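Local coordinates for Slr0280 protein (Synechocystis sp., PDB 5H3K) that is of unknown function but carries a region of the phosphodiester glycosidase (NAGPA) family, so it may hydrolyse a related glycosidic phosphodiester, at residues A[90-102]-A[111-125]. Residues are numbered along the deposited sequence; the frame is centred on the assembly and turned at random.
Sequences GLDLLDNTSPNQQ and RQTLNARFVAPNRYL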
loop_
_atom_site.group_PDB
_atom_site.type_symbol
_atom_site.label_atom_id
_atom_site.label_comp_id
_atom_site.label_asym_id
_atom_site.label_seq_id
_atom_site.Cartn_x
_atom_site.Cartn_y
_atom_site.Cartn_z
ATOM N N GLY A 90 -21.257 -4.322 -1.572
ATOM C CA GLY A 90 -21.694 -3.488 -2.675
ATOM C C GLY A 90 -22.341 -2.168 -2.276
ATOM O O GLY A 90 -23.048 -1.565 -3.078
ATOM N N LEU A 91 -22.100 -1.705 -1.051
ATOM C CA LEU A 91 -22.602 -0.387 -0.646
ATOM C C LEU A 91 -21.924 0.725 -1.435
ATOM O O LEU A 91 -20.698 0.783 -1.493
ATOM C CB LEU A 91 -22.335 -0.117 0.834
ATOM C CG LEU A 91 -22.852 -1.025 1.940
ATOM C CD1 LEU A 91 -22.776 -0.288 3.284
ATOM C CD2 LEU A 91 -24.259 -1.540 1.672
ATOM N N ASP A 92 -22.707 1.613 -2.037
ATOM C CA ASP A 92 -22.135 2.783 -2.701
ATOM C C ASP A 92 -21.941 3.838 -1.620
ATOM O O ASP A 92 -22.915 4.301 -1.031
ATOM C CB ASP A 92 -23.083 3.293 -3.797
ATOM C CG ASP A 92 -22.471 4.407 -4.663
ATOM O OD1 ASP A 92 -21.253 4.693 -4.554
ATOM O OD2 ASP A 92 -23.221 4.991 -5.486
ATOM N N LEU A 93 -20.687 4.178 -1.323
ATOM C CA LEU A 93 -20.389 5.244 -0.356
ATOM C C LEU A 93 -20.428 6.601 -1.054
ATOM O O LEU A 93 -19.575 6.898 -1.895
ATOM C CB LEU A 93 -19.016 5.041 0.295
ATOM C CG LEU A 93 -18.749 3.660 0.906
ATOM C CD1 LEU A 93 -17.431 3.632 1.652
ATOM C CD2 LEU A 93 -19.878 3.250 1.822
ATOM N N LEU A 94 -21.419 7.421 -0.704
ATOM C CA LEU A 94 -21.588 8.737 -1.316
ATOM C C LEU A 94 -20.759 9.804 -0.594
ATOM O O LEU A 94 -20.431 9.646 0.590
ATOM C CB LEU A 94 -23.070 9.133 -1.287
ATOM C CG LEU A 94 -24.045 8.046 -1.725
ATOM C CD1 LEU A 94 -25.490 8.546 -1.631
ATOM C CD2 LEU A 94 -23.725 7.591 -3.126
ATOM N N ASP A 95 -20.429 10.884 -1.304
ATOM C CA ASP A 95 -19.679 11.991 -0.711
ATOM C C ASP A 95 -20.344 12.428 0.591
ATOM O O ASP A 95 -21.572 12.598 0.649
ATOM C CB ASP A 95 -19.586 13.165 -1.686
ATOM C CG ASP A 95 -18.724 12.862 -2.904
ATOM O OD1 ASP A 95 -18.310 11.698 -3.104
ATOM O OD2 ASP A 95 -18.462 13.801 -3.678
ATOM N N ASN A 96 -19.545 12.560 1.648
ATOM C CA ASN A 96 -20.075 12.900 2.966
ATOM C C ASN A 96 -19.600 14.263 3.443
ATOM O O ASN A 96 -18.843 14.945 2.757
ATOM C CB ASN A 96 -19.695 11.837 4.003
ATOM C CG ASN A 96 -18.190 11.782 4.266
ATOM O OD1 ASN A 96 -17.384 12.024 3.370
ATOM N ND2 ASN A 96 -17.815 11.476 5.499
ATOM N N THR A 97 -20.048 14.649 4.632
ATOM C CA THR A 97 -19.612 15.894 5.242
ATOM C C THR A 97 -18.741 15.590 6.451
ATOM O O THR A 97 -17.514 15.618 6.372
ATOM C CB THR A 97 -20.809 16.773 5.622
ATOM O OG1 THR A 97 -21.783 15.973 6.304
ATOM C CG2 THR A 97 -21.431 17.356 4.361
ATOM N N SER A 98 -19.375 15.287 7.571
ATOM C CA SER A 98 -18.648 14.920 8.775
ATOM C C SER A 98 -18.172 13.458 8.703
ATOM O O SER A 98 -18.907 12.591 8.217
ATOM C CB SER A 98 -19.565 15.116 9.981
ATOM O OG SER A 98 -19.054 14.425 11.105
ATOM N N PRO A 99 -16.939 13.172 9.177
ATOM C CA PRO A 99 -16.460 11.780 9.191
ATOM C C PRO A 99 -17.372 10.816 9.948
ATOM O O PRO A 99 -17.324 9.620 9.682
ATOM C CB PRO A 99 -15.101 11.875 9.899
ATOM C CG PRO A 99 -14.617 13.256 9.589
ATOM C CD PRO A 99 -15.871 14.127 9.534
ATOM N N ASN A 100 -18.185 11.311 10.877
ATOM C CA ASN A 100 -19.041 10.413 11.646
ATOM C C ASN A 100 -20.359 10.044 10.945
ATOM O O ASN A 100 -21.157 9.293 11.501
ATOM C CB ASN A 100 -19.294 10.961 13.061
ATOM C CG ASN A 100 -20.178 12.196 13.066
ATOM O OD1 ASN A 100 -20.458 12.781 12.022
ATOM N ND2 ASN A 100 -20.617 12.604 14.251
ATOM N N GLN A 101 -20.563 10.561 9.731
ATOM C CA GLN A 101 -21.764 10.304 8.928
ATOM C C GLN A 101 -21.378 9.737 7.570
ATOM O O GLN A 101 -20.427 10.209 6.947
ATOM C CB GLN A 101 -22.519 11.609 8.676
ATOM C CG GLN A 101 -22.972 12.324 9.927
ATOM C CD GLN A 101 -24.010 11.531 10.690
ATOM O OE1 GLN A 101 -23.675 10.678 11.519
ATOM N NE2 GLN A 101 -25.285 11.795 10.406
ATOM N N GLN A 102 -22.117 8.740 7.093
ATOM C CA GLN A 102 -21.824 8.165 5.784
ATOM C C GLN A 102 -23.106 7.869 5.030
ATOM O O GLN A 102 -23.750 6.863 5.296
ATOM C CB GLN A 102 -21.020 6.869 5.935
ATOM C CG GLN A 102 -20.590 6.296 4.591
ATOM C CD GLN A 102 -19.879 7.329 3.742
ATOM O OE1 GLN A 102 -18.810 7.809 4.106
ATOM N NE2 GLN A 102 -20.469 7.682 2.604
ATOM N N ARG A 111 -31.475 7.855 -0.161
ATOM C CA ARG A 111 -30.178 7.579 0.450
ATOM C C ARG A 111 -30.371 7.387 1.954
ATOM O O ARG A 111 -31.324 7.896 2.546
ATOM C CB ARG A 111 -29.144 8.674 0.152
ATOM C CG ARG A 111 -29.401 10.003 0.857
ATOM C CD ARG A 111 -28.204 10.945 0.724
ATOM N NE ARG A 111 -27.765 11.077 -0.665
ATOM C CZ ARG A 111 -26.768 11.865 -1.063
ATOM N NH1 ARG A 111 -26.105 12.600 -0.175
ATOM N NH2 ARG A 111 -26.435 11.918 -2.351
ATOM N N GLN A 112 -29.487 6.606 2.556
ATOM C CA GLN A 112 -29.548 6.343 3.976
ATOM C C GLN A 112 -28.248 6.859 4.548
ATOM O O GLN A 112 -27.186 6.672 3.955
ATOM C CB GLN A 112 -29.680 4.838 4.216
ATOM C CG GLN A 112 -30.041 4.447 5.643
ATOM C CD GLN A 112 -30.984 3.257 5.688
ATOM O OE1 GLN A 112 -31.461 2.791 4.647
ATOM N NE2 GLN A 112 -31.265 2.761 6.894
ATOM N N THR A 113 -28.323 7.532 5.684
ATOM C CA THR A 113 -27.119 8.058 6.300
ATOM C C THR A 113 -26.721 7.176 7.466
ATOM O O THR A 113 -27.434 7.100 8.467
ATOM C CB THR A 113 -27.326 9.496 6.766
ATOM O OG1 THR A 113 -27.412 10.344 5.614
ATOM C CG2 THR A 113 -26.163 9.945 7.648
ATOM N N LEU A 114 -25.591 6.488 7.334
ATOM C CA LEU A 114 -25.166 5.564 8.374
ATOM C C LEU A 114 -24.281 6.296 9.363
ATOM O O LEU A 114 -23.547 7.208 8.983
ATOM C CB LEU A 114 -24.397 4.383 7.777
ATOM C CG LEU A 114 -25.015 3.664 6.579
ATOM C CD1 LEU A 114 -24.220 2.405 6.291
ATOM C CD2 LEU A 114 -26.467 3.317 6.851
ATOM N N ASN A 115 -24.358 5.919 10.633
ATOM C CA ASN A 115 -23.391 6.416 11.594
ATOM C C ASN A 115 -22.054 5.746 11.344
ATOM O O ASN A 115 -22.004 4.552 11.046
ATOM C CB ASN A 115 -23.839 6.121 13.018
ATOM C CG ASN A 115 -25.058 6.919 13.416
ATOM O OD1 ASN A 115 -25.306 8.009 12.882
ATOM N ND2 ASN A 115 -25.827 6.386 14.360
ATOM N N ALA A 116 -20.973 6.512 11.461
ATOM C CA ALA A 116 -19.624 5.965 11.327
ATOM C C ALA A 116 -18.843 6.210 12.605
ATOM O O ALA A 116 -18.932 7.291 13.189
ATOM C CB ALA A 116 -18.896 6.592 10.118
ATOM N N ARG A 117 -18.081 5.213 13.048
ATOM C CA ARG A 117 -17.199 5.411 14.186
ATOM C C ARG A 117 -15.824 4.828 13.910
ATOM O O ARG A 117 -15.696 3.749 13.329
ATOM C CB ARG A 117 -17.787 4.797 15.454
ATOM C CG ARG A 117 -17.947 3.293 15.406
ATOM C CD ARG A 117 -18.567 2.779 16.701
ATOM N NE ARG A 117 -17.581 2.597 17.766
ATOM C CZ ARG A 117 -17.882 2.201 19.000
ATOM N NH1 ARG A 117 -19.145 1.959 19.330
ATOM N NH2 ARG A 117 -16.922 2.054 19.905
ATOM N N PHE A 118 -14.789 5.538 14.339
ATOM C CA PHE A 118 -13.437 5.052 14.103
ATOM C C PHE A 118 -12.912 4.280 15.304
ATOM O O PHE A 118 -12.957 4.764 16.432
ATOM C CB PHE A 118 -12.511 6.208 13.736
ATOM C CG PHE A 118 -11.125 5.769 13.366
ATOM C CD1 PHE A 118 -10.090 5.876 14.276
ATOM C CD2 PHE A 118 -10.858 5.236 12.109
ATOM C CE1 PHE A 118 -8.798 5.472 13.945
ATOM C CE2 PHE A 118 -9.564 4.826 11.770
ATOM C CZ PHE A 118 -8.539 4.949 12.691
ATOM N N VAL A 119 -12.448 3.057 15.058
ATOM C CA VAL A 119 -11.768 2.263 16.067
ATOM C C VAL A 119 -10.548 1.702 15.362
ATOM O O VAL A 119 -10.677 0.824 14.512
ATOM C CB VAL A 119 -12.661 1.126 16.617
ATOM C CG1 VAL A 119 -11.908 0.311 17.653
ATOM C CG2 VAL A 119 -13.931 1.699 17.244
ATOM N N ALA A 120 -9.375 2.249 15.682
ATOM C CA ALA A 120 -8.142 1.947 14.940
ATOM C C ALA A 120 -7.995 0.453 14.658
ATOM O O ALA A 120 -8.118 -0.359 15.579
ATOM C CB ALA A 120 -6.922 2.454 15.704
ATOM N N PRO A 121 -7.700 0.082 13.394
ATOM C CA PRO A 121 -7.379 0.974 12.271
ATOM C C PRO A 121 -8.536 1.235 11.316
ATOM O O PRO A 121 -8.283 1.675 10.200
ATOM C CB PRO A 121 -6.322 0.174 11.514
ATOM C CG PRO A 121 -6.797 -1.258 11.661
ATOM C CD PRO A 121 -7.398 -1.329 13.070
ATOM N N ASN A 122 -9.774 0.977 11.724
ATOM C CA ASN A 122 -10.889 0.992 10.778
ATOM C C ASN A 122 -11.992 1.985 11.098
ATOM O O ASN A 122 -12.208 2.345 12.256
ATOM C CB ASN A 122 -11.517 -0.403 10.683
ATOM C CG ASN A 122 -10.518 -1.463 10.291
ATOM O OD1 ASN A 122 -9.819 -1.331 9.286
ATOM N ND2 ASN A 122 -10.429 -2.514 11.092
ATOM N N ARG A 123 -12.712 2.386 10.056
ATOM C CA ARG A 123 -13.892 3.247 10.186
ATOM C C ARG A 123 -15.133 2.370 10.016
ATOM O O ARG A 123 -15.445 1.923 8.907
ATOM C CB ARG A 123 -13.861 4.319 9.097
ATOM C CG ARG A 123 -15.066 5.257 9.076
ATOM C CD ARG A 123 -14.975 6.192 7.886
ATOM N NE ARG A 123 -15.996 7.245 7.877
ATOM C CZ ARG A 123 -16.856 7.450 6.880
ATOM N NH1 ARG A 123 -16.834 6.671 5.804
ATOM N NH2 ARG A 123 -17.737 8.441 6.951
ATOM N N TYR A 124 -15.857 2.134 11.105
ATOM C CA TYR A 124 -16.994 1.203 11.085
ATOM C C TYR A 124 -18.316 1.900 10.766
ATOM O O TYR A 124 -18.642 2.927 11.369
ATOM C CB TYR A 124 -17.096 0.463 12.425
ATOM C CG TYR A 124 -15.905 -0.427 12.695
ATOM C CD1 TYR A 124 -15.906 -1.759 12.308
ATOM C CD2 TYR A 124 -14.762 0.075 13.313
ATOM C CE1 TYR A 124 -14.806 -2.571 12.541
ATOM C CE2 TYR A 124 -13.665 -0.726 13.547
ATOM C CZ TYR A 124 -13.692 -2.048 13.165
ATOM O OH TYR A 124 -12.586 -2.842 13.402
ATOM N N LEU A 125 -19.057 1.354 9.802
ATOM C CA LEU A 125 -20.386 1.871 9.466
ATOM C C LEU A 125 -21.458 1.042 10.168
ATOM O O LEU A 125 -21.463 -0.181 10.075
ATOM C CB LEU A 125 -20.625 1.856 7.943
ATOM C CG LEU A 125 -19.658 2.604 7.011
ATOM C CD1 LEU A 125 -20.131 2.541 5.549
ATOM C CD2 LEU A 125 -19.443 4.059 7.431
HETATM O O HOH W 1 -23.535 12.953 -1.050
#
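Arg123 reaches from its strand into the turn and strand of 90-102 and grips two carbonyl oxygens there. Its chain is extended from CG to NE, with CG anti to the backbone N (chi1 178°), which carries the guanidinium across to the loop. Side-on, NE and NH2 both donate to Pro99 O, the NH2 bond being 3.0 Å; end-on, NH1 and NH2 share Gln102 OE1, 2.8 Å from NH1. Both oxygens lie in the guanidinium plane, whereas the Gln102 amide stands almost perpendicular to it, at 85°. The bend at chi2 of Gln102 (52°) turns that amide so that NE2, at its other end, donates to Leu94 O at 2.8 Å, within the carbonyl plane and on a lone pair. Nearby, Asn96 ND2 bonds to Gln101 O at 3.2 Å, while its OD1 accepts from the backbone N of Asn274 in strand 271-276. Leu125 CD2 packs on Gln102 CB at 3.6 Å and lies over the rim of one guanidinium face of Arg123, and Leu125 CD1 meets Leu93 CD2. The backbones pair as an antiparallel hairpin: Gln102 and Leu114 exchange two N-H to O bonds, and Ala116 N donates to Asn100 O. At the far end Leu94 CD1 lies over one face of the Arg111 guanidinium, 3.5 Å from NE, and a water joins Arg111 NH1 to Asp95 O. A leucine in place of Arg123 would probably leave Pro99 O and Gln102 OE1 without the donors Arg123 supplies and the Gln102 amide freer to turn. Because Arg123 NH1 also forms a salt bridge with Asp82 of helix 82-89, the arrangement implies a largely buried charge, probably neutralised by that carboxylate, while the N-H groups of Arg123 join strand 122-126 to the turn at Pro99 and to Gln102 of strand 101-105.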